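Long-range contacts in CDP-glucose-4,6-dehydratase (Yersinia pseudotuberculosis, PDB 1RKX), which catalyses the dehydration of CDP-D-glucose to CDP-4-keto-6-deoxy-D-glucose, probably using its bound NAD as a transient hydride acceptor: residues 258-263 with 312-317; 136-141 with 301-306; 231-236 with 262-267. All blocks are in the same frame, centred on the assembly; numbering follows the deposited sequence.

In the fold
Interactions 1 and 3 share F262 and G263, and their centres are about 12 Å apart: the chain leaves an edge strand of the parallel Rossmann sheet in interaction 1 and meets the strand 229-234 in interaction 3. Interaction 2 has its centre about 18 Å from that of interaction 1 and about 15 Å from that of interaction 3. It is tied to interaction 3 by the salt bridge from K304 NZ to D266 OD1, 2.9 Å, and by packing of Y302 and L303 on P231. Measured from side chains to bound NAD, W232 is about 6 Å away, L305 about 9 Å and F262 about 10 Å, so each contact has a side chain within about 10 Å of the cofactor.

Interaction 1: 258-263 with 312-317; sequences EGWNFG and MQLGWH
W260 offers one face of its indole to L314, whose CG stands 4.0 Å from the centroid of the W260 six-membered ring and 29° off the normal, a CH-pi contact. One branch of the same leucine serves two rings: L314 CD1 leans on the rim of the W260 face and also reaches the edge of the phenyl ring, 3.7 Å from F262 CZ. F262 in turn drives its own edge into W316. This is a T-shaped pair, with the F262 ring centroid 5.0 Å from that of the W316 five-membered ring and the planes at 84°, and CD2 of F262 sits over the middle of the indole. The strand 259-261 is one edge strand of the parallel Rossmann sheet in this chain, bonded along its backbone to strand 187-192, and helix 308-314 with the turn after it packs on its side chains, next to L244 and L245 of helix 236-251. Trans to its backbone N (chi1 -178°), CG of W316 carries the indole back to the strand end, where G263 O lies at the ring edge, 3.3 Å from W316 CH2; its NE1 bonds S240 OG. At the other end Q313 CB abuts the W260 edge, 3.6 Å from CH2. Beyond it one water donates to E258 OE1 (2.7 Å) and accepts from Q313 NE2 (3.0 Å), while K309 forms a salt bridge with E258.

Interaction 2: 136-141 with 301-306; sequences YDNKEW and HYLKLD
E140 OE1 accepts a hydrogen bond from H301 NE2 at 2.9 Å, with an N-H...O angle of 160°. The bond is straight on the histidine side, since the oxygen lies close to the imidazole plane, but the donor arrives from above the carboxylate, 84° out of its plane, and the two flat groups stand nearly perpendicular. H301 holds its CG between its backbone N and carbonyl carbon (chi1 57°), which folds the imidazole over the neighbouring loop. One ring face therefore rests on backbone: E140 O lies 3.2 Å from H301 CE1, and W141 N sits over the same face nearer the rim. The left-handed backbone of E140 probably helps to present these peptide atoms. Just before it an Asx turn closes the loop, E140 N donating to N138 OD1 at 2.6 Å.

Further along, the contact is apolar. A methyl of L303 touches the amide of N138, CD2 to ND2 3.8 Å. L305 CD2 comes obliquely to the Y136 ring, 3.5 Å from CE1, while the hydroxyl of that tyrosine is hydrogen-bonded to R192 and has the N261 side chain close by. These two loops, one after strand 126-130 and the other leading to helix 308-314, are joined by side chains and by a histidine laid over backbone, with Y145 between them: its backbone bonds K304 and D306, and its ring stacks with that of W141. R146 of the second subunit also packs on W141.

N138 OD1 stands only 2.9 Å from E140 OE1, and this close pair of acceptors would probably disfavour an ionised carboxylate, an effect that a protonated H301 could offset.

Interaction 3: 231-236 with 262-267; sequences PWQHVL and FGPNDA
The side-chain amide of Q233 has P264 over one face: P264 CD lies nearly above the amide carbon, 4.0 Å from Q233 CD, while G263 CA sits on the same side but beyond the end of the group, also 4.0 Å from Q233 CD. Q233 belongs to strand 229-234, the middle strand of a small mixed sheet, between 196-197 and 270-271, apart from the main parallel Rossmann sheet. The segment 262-267 is the link that leaves the last Rossmann strand and heads for 270-271, and P264 wedges it against the strand it is about to pair with.

The pyrrolidine ring of P264 is itself met at its outer rim. P231 O comes within 3.4 Å of P264 CG and W232 O within 3.5 Å of the same carbon, so two successive carbonyl oxygens lie close to one proline carbon. P231 adds its own ring, CB to P264 CG 3.6 Å.

Q233 can reach P264 because CG lies between backbone N and carbonyl carbon (chi1 56°) with the rest of the chain extended, which stands the side chain at about a right angle to the proline. The same Q233 is bonded through its backbone to N195 and I197, and its side chain lies about 4 Å from that of V196, an NAD-binding residue; the W232 side chain starts away from 262-267, and its indole packs on I197 and L322. Past the strand, H234 caps the turn into helix 236-251, L236 N donating to H234 ND1 at 3.1 Å and 172°, close to the imidazole plane.

Interaction 1: 258-263 with 312-317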
loop_
_atom_site.group_PDB
_atom_site.type_symbol
_atom_site.label_atom_id
_atom_site.label_comp_id
_atom_site.label_asym_id
_atom_site.label_seq_id
_atom_site.Cartn_x
_atom_site.Cartn_y
_atom_site.Cartn_z
ATOM N N GLU C 258 16.037 12.125 -6.903
ATOM C CA GLU C 258 15.026 11.085 -6.729
ATOM C C GLU C 258 14.483 10.710 -8.103
ATOM O O GLU C 258 15.079 11.045 -9.126
ATOM C CB GLU C 258 13.862 11.599 -5.872
ATOM C CG GLU C 258 14.230 12.675 -4.871
ATOM C CD GLU C 258 13.045 13.144 -4.053
ATOM O OE1 GLU C 258 11.951 13.326 -4.635
ATOM O OE2 GLU C 258 13.210 13.339 -2.830
ATOM N N GLY C 259 13.344 10.018 -8.118
ATOM C CA GLY C 259 12.729 9.621 -9.375
ATOM C C GLY C 259 11.654 10.619 -9.778
ATOM O O GLY C 259 10.957 11.159 -8.914
ATOM N N TRP C 260 11.497 10.851 -11.081
ATOM C CA TRP C 260 10.522 11.821 -11.575
ATOM C C TRP C 260 9.736 11.382 -12.808
ATOM O O TRP C 260 10.318 10.940 -13.794
ATOM C CB TRP C 260 11.225 13.138 -11.924
ATOM C CG TRP C 260 11.999 13.742 -10.804
ATOM C CD1 TRP C 260 13.240 13.375 -10.370
ATOM C CD2 TRP C 260 11.571 14.808 -9.951
ATOM N NE1 TRP C 260 13.614 14.147 -9.296
ATOM C CE2 TRP C 260 12.608 15.035 -9.017
ATOM C CE3 TRP C 260 10.411 15.593 -9.883
ATOM C CZ2 TRP C 260 12.520 16.018 -8.022
ATOM C CZ3 TRP C 260 10.321 16.574 -8.893
ATOM C CH2 TRP C 260 11.374 16.775 -7.974
ATOM N N ASN C 261 8.416 11.544 -12.746
ATOM C CA ASN C 261 7.514 11.209 -13.848
ATOM C C ASN C 261 7.289 12.419 -14.758
ATOM O O ASN C 261 7.102 13.538 -14.279
ATOM C CB ASN C 261 6.127 10.819 -13.326
ATOM C CG ASN C 261 6.079 9.446 -12.689
ATOM O OD1 ASN C 261 5.121 9.130 -11.985
ATOM N ND2 ASN C 261 7.082 8.623 -12.941
ATOM N N PHE C 262 7.273 12.187 -16.066
ATOM C CA PHE C 262 6.981 13.247 -17.023
ATOM C C PHE C 262 6.007 12.685 -18.048
ATOM O O PHE C 262 6.247 11.633 -18.648
ATOM C CB PHE C 262 8.248 13.773 -17.713
ATOM C CG PHE C 262 9.178 14.517 -16.791
ATOM C CD1 PHE C 262 10.306 13.896 -16.275
ATOM C CD2 PHE C 262 8.915 15.838 -16.427
ATOM C CE1 PHE C 262 11.167 14.572 -15.415
ATOM C CE2 PHE C 262 9.772 16.527 -15.561
ATOM C CZ PHE C 262 10.896 15.896 -15.058
ATOM N N GLY C 263 4.894 13.381 -18.229
ATOM C CA GLY C 263 3.892 12.932 -19.170
ATOM C C GLY C 263 2.891 14.031 -19.467
ATOM O O GLY C 263 2.935 15.090 -18.848
ATOM N N MET C 312 4.635 20.221 -9.142
ATOM C CA MET C 312 4.767 20.884 -7.849
ATOM C C MET C 312 6.189 21.233 -7.415
ATOM O O MET C 312 6.449 22.351 -6.975
ATOM C CB MET C 312 4.131 20.016 -6.757
ATOM C CG MET C 312 2.660 19.702 -6.963
ATOM S SD MET C 312 1.591 21.124 -6.696
ATOM C CE MET C 312 1.257 21.627 -8.388
ATOM N N GLN C 313 7.105 20.279 -7.528
ATOM C CA GLN C 313 8.480 20.507 -7.094
ATOM C C GLN C 313 9.433 21.106 -8.120
ATOM O O GLN C 313 10.425 21.726 -7.749
ATOM C CB GLN C 313 9.066 19.203 -6.548
ATOM C CG GLN C 313 8.465 18.782 -5.219
ATOM C CD GLN C 313 8.981 17.443 -4.745
ATOM O OE1 GLN C 313 10.187 17.196 -4.743
ATOM N NE2 GLN C 313 8.070 16.570 -4.332
ATOM N N LEU C 314 9.142 20.931 -9.404
ATOM C CA LEU C 314 10.008 21.475 -10.445
ATOM C C LEU C 314 9.367 22.645 -11.168
ATOM O O LEU C 314 10.045 23.399 -11.865
ATOM C CB LEU C 314 10.355 20.401 -11.480
ATOM C CG LEU C 314 11.258 19.231 -11.094
ATOM C CD1 LEU C 314 11.343 18.272 -12.272
ATOM C CD2 LEU C 314 12.638 19.736 -10.720
ATOM N N GLY C 315 8.059 22.802 -11.006
ATOM C CA GLY C 315 7.372 23.874 -11.698
ATOM C C GLY C 315 7.273 23.508 -13.164
ATOM O O GLY C 315 7.117 24.374 -14.025
ATOM N N TRP C 316 7.377 22.213 -13.451
ATOM C CA TRP C 316 7.295 21.720 -14.825
ATOM C C TRP C 316 5.858 21.655 -15.311
ATOM O O TRP C 316 4.937 21.480 -14.513
ATOM C CB TRP C 316 7.887 20.315 -14.940
ATOM C CG TRP C 316 7.855 19.801 -16.350
ATOM C CD1 TRP C 316 8.692 20.160 -17.369
ATOM C CD2 TRP C 316 6.916 18.872 -16.910
ATOM N NE1 TRP C 316 8.337 19.513 -18.525
ATOM C CE2 TRP C 316 7.248 18.717 -18.275
ATOM C CE3 TRP C 316 5.825 18.158 -16.392
ATOM C CZ2 TRP C 316 6.528 17.874 -19.136
ATOM C CZ3 TRP C 316 5.105 17.314 -17.247
ATOM C CH2 TRP C 316 5.463 17.183 -18.606
ATOM N N HIS C 317 5.679 21.768 -16.623
ATOM C CA HIS C 317 4.358 21.701 -17.234
ATOM C C HIS C 317 4.465 21.517 -18.748
ATOM O O HIS C 317 5.285 22.167 -19.403
ATOM C CB HIS C 317 3.580 22.984 -16.937
ATOM C CG HIS C 317 4.221 24.216 -17.496
ATOM N ND1 HIS C 317 5.473 24.643 -17.112
ATOM C CD2 HIS C 317 3.793 25.099 -18.431
ATOM C CE1 HIS C 317 5.790 25.735 -17.785
ATOM N NE2 HIS C 317 4.788 26.033 -18.592
HETATM O O HOH W 1 10.017 14.583 -3.178
#

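Interaction 2: 136-141 with 301-306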
loop_
_atom_site.group_PDB
_atom_site.type_symbol
_atom_site.label_atom_id
_atom_site.label_comp_id
_atom_site.label_asym_id
_atom_site.label_seq_id
_atom_site.Cartn_x
_atom_site.Cartn_y
_atom_site.Cartn_z
ATOM N N TYR C 136 7.501 0.651 -13.768
ATOM C CA TYR C 136 6.575 0.317 -12.688
ATOM C C TYR C 136 5.949 -1.059 -12.774
ATOM O O TYR C 136 5.565 -1.509 -13.850
ATOM C CB TYR C 136 5.431 1.331 -12.610
ATOM C CG TYR C 136 5.848 2.739 -12.263
ATOM C CD1 TYR C 136 6.001 3.712 -13.259
ATOM C CD2 TYR C 136 6.074 3.105 -10.937
ATOM C CE1 TYR C 136 6.365 5.015 -12.935
ATOM C CE2 TYR C 136 6.438 4.405 -10.600
ATOM C CZ TYR C 136 6.581 5.353 -11.602
ATOM O OH TYR C 136 6.933 6.642 -11.282
ATOM N N ASP C 137 5.843 -1.718 -11.624
ATOM C CA ASP C 137 5.195 -3.016 -11.559
ATOM C C ASP C 137 3.783 -2.705 -12.054
ATOM O O ASP C 137 3.115 -1.828 -11.508
ATOM C CB ASP C 137 5.174 -3.507 -10.109
ATOM C CG ASP C 137 4.371 -4.775 -9.932
ATOM O OD1 ASP C 137 4.389 -5.626 -10.844
ATOM O OD2 ASP C 137 3.733 -4.929 -8.871
ATOM N N ASN C 138 3.325 -3.420 -13.074
ATOM C CA ASN C 138 2.019 -3.140 -13.647
ATOM C C ASN C 138 0.831 -3.682 -12.867
ATOM O O ASN C 138 0.627 -4.894 -12.784
ATOM C CB ASN C 138 1.962 -3.648 -15.090
ATOM C CG ASN C 138 0.887 -2.956 -15.901
ATOM O OD1 ASN C 138 -0.283 -2.954 -15.525
ATOM N ND2 ASN C 138 1.282 -2.355 -17.017
ATOM N N LYS C 139 0.043 -2.772 -12.306
ATOM C CA LYS C 139 -1.134 -3.145 -11.534
ATOM C C LYS C 139 -2.365 -3.291 -12.427
ATOM O O LYS C 139 -3.445 -3.633 -11.953
ATOM C CB LYS C 139 -1.403 -2.098 -10.450
ATOM C CG LYS C 139 -0.280 -1.953 -9.430
ATOM C CD LYS C 139 -0.051 -3.258 -8.688
ATOM C CE LYS C 139 0.959 -3.101 -7.570
ATOM N NZ LYS C 139 1.198 -4.408 -6.882
ATOM N N GLU C 140 -2.198 -3.028 -13.718
ATOM C CA GLU C 140 -3.295 -3.140 -14.674
ATOM C C GLU C 140 -4.549 -2.391 -14.226
ATOM O O GLU C 140 -5.648 -2.949 -14.219
ATOM C CB GLU C 140 -3.638 -4.613 -14.909
ATOM C CG GLU C 140 -2.599 -5.387 -15.713
ATOM C CD GLU C 140 -2.568 -4.986 -17.179
ATOM O OE1 GLU C 140 -2.198 -3.833 -17.483
ATOM O OE2 GLU C 140 -2.919 -5.829 -18.032
ATOM N N TRP C 141 -4.387 -1.126 -13.850
ATOM C CA TRP C 141 -5.521 -0.325 -13.417
ATOM C C TRP C 141 -5.594 1.003 -14.164
ATOM O O TRP C 141 -4.700 1.350 -14.940
ATOM C CB TRP C 141 -5.476 -0.088 -11.899
ATOM C CG TRP C 141 -4.223 0.560 -11.395
ATOM C CD1 TRP C 141 -3.367 1.362 -12.101
ATOM C CD2 TRP C 141 -3.727 0.532 -10.050
ATOM N NE1 TRP C 141 -2.375 1.835 -11.277
ATOM C CE2 TRP C 141 -2.571 1.343 -10.014
ATOM C CE3 TRP C 141 -4.151 -0.098 -8.870
ATOM C CZ2 TRP C 141 -1.832 1.545 -8.841
ATOM C CZ3 TRP C 141 -3.419 0.101 -7.706
ATOM C CH2 TRP C 141 -2.271 0.920 -7.699
ATOM N N HIS C 301 -7.905 -0.351 -19.824
ATOM C CA HIS C 301 -7.027 0.693 -19.315
ATOM C C HIS C 301 -5.716 0.755 -20.084
ATOM O O HIS C 301 -5.376 -0.153 -20.843
ATOM C CB HIS C 301 -6.713 0.426 -17.847
ATOM C CG HIS C 301 -6.102 -0.919 -17.611
ATOM N ND1 HIS C 301 -6.853 -2.073 -17.539
ATOM C CD2 HIS C 301 -4.809 -1.305 -17.505
ATOM C CE1 HIS C 301 -6.048 -3.112 -17.401
ATOM N NE2 HIS C 301 -4.803 -2.672 -17.380
ATOM N N TYR C 302 -4.981 1.839 -19.866
ATOM C CA TYR C 302 -3.685 2.042 -20.498
ATOM C C TYR C 302 -2.738 2.632 -19.456
ATOM O O TYR C 302 -3.158 3.369 -18.565
ATOM C CB TYR C 302 -3.818 2.982 -21.700
ATOM C CG TYR C 302 -4.515 4.286 -21.397
ATOM C CD1 TYR C 302 -3.801 5.398 -20.949
ATOM C CD2 TYR C 302 -5.899 4.408 -21.549
ATOM C CE1 TYR C 302 -4.448 6.603 -20.665
ATOM C CE2 TYR C 302 -6.554 5.604 -21.264
ATOM C CZ TYR C 302 -5.823 6.697 -20.825
ATOM O OH TYR C 302 -6.465 7.881 -20.552
ATOM N N LEU C 303 -1.465 2.283 -19.572
ATOM C CA LEU C 303 -0.416 2.741 -18.662
ATOM C C LEU C 303 -0.225 4.251 -18.739
ATOM O O LEU C 303 -0.027 4.801 -19.819
ATOM C CB LEU C 303 0.901 2.038 -19.020
ATOM C CG LEU C 303 2.136 2.106 -18.111
ATOM C CD1 LEU C 303 2.556 3.549 -17.872
ATOM C CD2 LEU C 303 1.833 1.411 -16.801
ATOM N N LYS C 304 -0.291 4.918 -17.591
ATOM C CA LYS C 304 -0.087 6.363 -17.543
ATOM C C LYS C 304 0.606 6.740 -16.241
ATOM O O LYS C 304 0.673 5.940 -15.306
ATOM C CB LYS C 304 -1.413 7.122 -17.686
ATOM C CG LYS C 304 -2.364 6.975 -16.530
ATOM C CD LYS C 304 -3.619 7.805 -16.768
ATOM C CE LYS C 304 -4.574 7.691 -15.594
ATOM N NZ LYS C 304 -5.778 8.535 -15.774
ATOM N N LEU C 305 1.117 7.964 -16.183
ATOM C CA LEU C 305 1.843 8.426 -15.013
ATOM C C LEU C 305 1.215 9.647 -14.363
ATOM O O LEU C 305 0.604 10.479 -15.031
ATOM C CB LEU C 305 3.283 8.775 -15.408
ATOM C CG LEU C 305 4.120 7.726 -16.149
ATOM C CD1 LEU C 305 5.513 8.294 -16.432
ATOM C CD2 LEU C 305 4.219 6.466 -15.314
ATOM N N ASP C 306 1.362 9.744 -13.050
ATOM C CA ASP C 306 0.863 10.900 -12.319
ATOM C C ASP C 306 2.092 11.802 -12.239
ATOM O O ASP C 306 3.106 11.411 -11.658
ATOM C CB ASP C 306 0.420 10.507 -10.916
ATOM C CG ASP C 306 -0.124 11.683 -10.130
ATOM O OD1 ASP C 306 0.544 12.737 -10.091
ATOM O OD2 ASP C 306 -1.217 11.550 -9.549
#

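Interaction 3: 231-236 with 262-267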
loop_
_atom_site.group_PDB
_atom_site.type_symbol
_atom_site.label_atom_id
_atom_site.label_comp_id
_atom_site.label_asym_id
_atom_site.label_seq_id
_atom_site.Cartn_x
_atom_site.Cartn_y
_atom_site.Cartn_z
ATOM N N PRO C 231 -0.792 7.965 -23.682
ATOM C CA PRO C 231 -0.513 9.367 -23.365
ATOM C C PRO C 231 0.619 9.917 -24.232
ATOM O O PRO C 231 1.732 10.137 -23.760
ATOM C CB PRO C 231 -0.164 9.321 -21.879
ATOM C CG PRO C 231 0.432 7.966 -21.709
ATOM C CD PRO C 231 -0.461 7.086 -22.547
ATOM N N TRP C 232 0.318 10.134 -25.509
ATOM C CA TRP C 232 1.303 10.653 -26.451
ATOM C C TRP C 232 1.788 12.050 -26.069
ATOM O O TRP C 232 1.027 12.869 -25.557
ATOM C CB TRP C 232 0.714 10.703 -27.865
ATOM C CG TRP C 232 0.214 9.383 -28.363
ATOM C CD1 TRP C 232 -1.088 9.018 -28.556
ATOM C CD2 TRP C 232 1.008 8.249 -28.719
ATOM N NE1 TRP C 232 -1.152 7.724 -29.013
ATOM C CE2 TRP C 232 0.121 7.228 -29.122
ATOM C CE3 TRP C 232 2.388 7.995 -28.736
ATOM C CZ2 TRP C 232 0.567 5.968 -29.538
ATOM C CZ3 TRP C 232 2.834 6.741 -29.152
ATOM C CH2 TRP C 232 1.923 5.743 -29.548
ATOM N N GLN C 233 3.062 12.313 -26.324
ATOM C CA GLN C 233 3.647 13.618 -26.035
ATOM C C GLN C 233 4.801 13.888 -26.989
ATOM O O GLN C 233 5.548 12.975 -27.357
ATOM C CB GLN C 233 4.148 13.682 -24.592
ATOM C CG GLN C 233 5.148 12.592 -24.228
ATOM C CD GLN C 233 5.561 12.636 -22.771
ATOM O OE1 GLN C 233 6.100 11.660 -22.236
ATOM N NE2 GLN C 233 5.322 13.773 -22.120
ATOM N N HIS C 234 4.943 15.142 -27.398
ATOM C CA HIS C 234 6.023 15.507 -28.298
ATOM C C HIS C 234 7.322 15.278 -27.537
ATOM O O HIS C 234 7.401 15.526 -26.328
ATOM C CB HIS C 234 5.890 16.971 -28.721
ATOM C CG HIS C 234 6.820 17.369 -29.824
ATOM N ND1 HIS C 234 8.157 17.629 -29.614
ATOM C CD2 HIS C 234 6.607 17.535 -31.150
ATOM C CE1 HIS C 234 8.729 17.941 -30.765
ATOM N NE2 HIS C 234 7.810 17.891 -31.713
ATOM N N VAL C 235 8.337 14.801 -28.248
ATOM C CA VAL C 235 9.629 14.506 -27.648
ATOM C C VAL C 235 10.216 15.658 -26.829
ATOM O O VAL C 235 10.904 15.431 -25.837
ATOM C CB VAL C 235 10.646 14.053 -28.735
ATOM C CG1 VAL C 235 10.831 15.147 -29.783
ATOM C CG2 VAL C 235 11.975 13.681 -28.084
ATOM N N LEU C 236 9.940 16.896 -27.224
ATOM C CA LEU C 236 10.478 18.028 -26.481
ATOM C C LEU C 236 9.843 18.223 -25.097
ATOM O O LEU C 236 10.433 18.866 -24.231
ATOM C CB LEU C 236 10.341 19.311 -27.306
ATOM C CG LEU C 236 11.088 19.311 -28.646
ATOM C CD1 LEU C 236 10.841 20.626 -29.372
ATOM C CD2 LEU C 236 12.588 19.098 -28.409
ATOM N N PHE C 262 7.273 12.187 -16.066
ATOM C CA PHE C 262 6.981 13.247 -17.023
ATOM C C PHE C 262 6.007 12.685 -18.048
ATOM O O PHE C 262 6.247 11.633 -18.648
ATOM C CB PHE C 262 8.248 13.773 -17.713
ATOM C CG PHE C 262 9.178 14.517 -16.791
ATOM C CD1 PHE C 262 10.306 13.896 -16.275
ATOM C CD2 PHE C 262 8.915 15.838 -16.427
ATOM C CE1 PHE C 262 11.167 14.572 -15.415
ATOM C CE2 PHE C 262 9.772 16.527 -15.561
ATOM C CZ PHE C 262 10.896 15.896 -15.058
ATOM N N GLY C 263 4.894 13.381 -18.229
ATOM C CA GLY C 263 3.892 12.932 -19.170
ATOM C C GLY C 263 2.891 14.031 -19.467
ATOM O O GLY C 263 2.935 15.090 -18.848
ATOM N N PRO C 264 1.970 13.803 -20.410
ATOM C CA PRO C 264 0.950 14.782 -20.798
ATOM C C PRO C 264 -0.254 14.770 -19.862
ATOM O O PRO C 264 -0.392 13.882 -19.021
ATOM C CB PRO C 264 0.574 14.327 -22.196
ATOM C CG PRO C 264 0.596 12.829 -22.034
ATOM C CD PRO C 264 1.875 12.592 -21.245
ATOM N N ASN C 265 -1.136 15.752 -20.023
ATOM C CA ASN C 265 -2.336 15.818 -19.201
ATOM C C ASN C 265 -3.300 14.768 -19.737
ATOM O O ASN C 265 -3.488 14.656 -20.949
ATOM C CB ASN C 265 -2.948 17.216 -19.284
ATOM C CG ASN C 265 -1.991 18.291 -18.804
ATOM O OD1 ASN C 265 -1.356 18.147 -17.756
ATOM N ND2 ASN C 265 -1.883 19.376 -19.564
ATOM N N ASP C 266 -3.899 13.990 -18.842
ATOM C CA ASP C 266 -4.818 12.940 -19.263
ATOM C C ASP C 266 -5.979 13.494 -20.078
ATOM O O ASP C 266 -6.581 12.776 -20.873
ATOM C CB ASP C 266 -5.368 12.178 -18.056
ATOM C CG ASP C 266 -6.056 10.877 -18.451
ATOM O OD1 ASP C 266 -6.902 10.393 -17.671
ATOM O OD2 ASP C 266 -5.743 10.331 -19.534
ATOM N N ALA C 267 -6.296 14.769 -19.881
ATOM C CA ALA C 267 -7.392 15.385 -20.626
ATOM C C ALA C 267 -7.030 15.426 -22.109
ATOM O O ALA C 267 -7.894 15.583 -22.974
ATOM C CB ALA C 267 -7.652 16.792 -20.106
#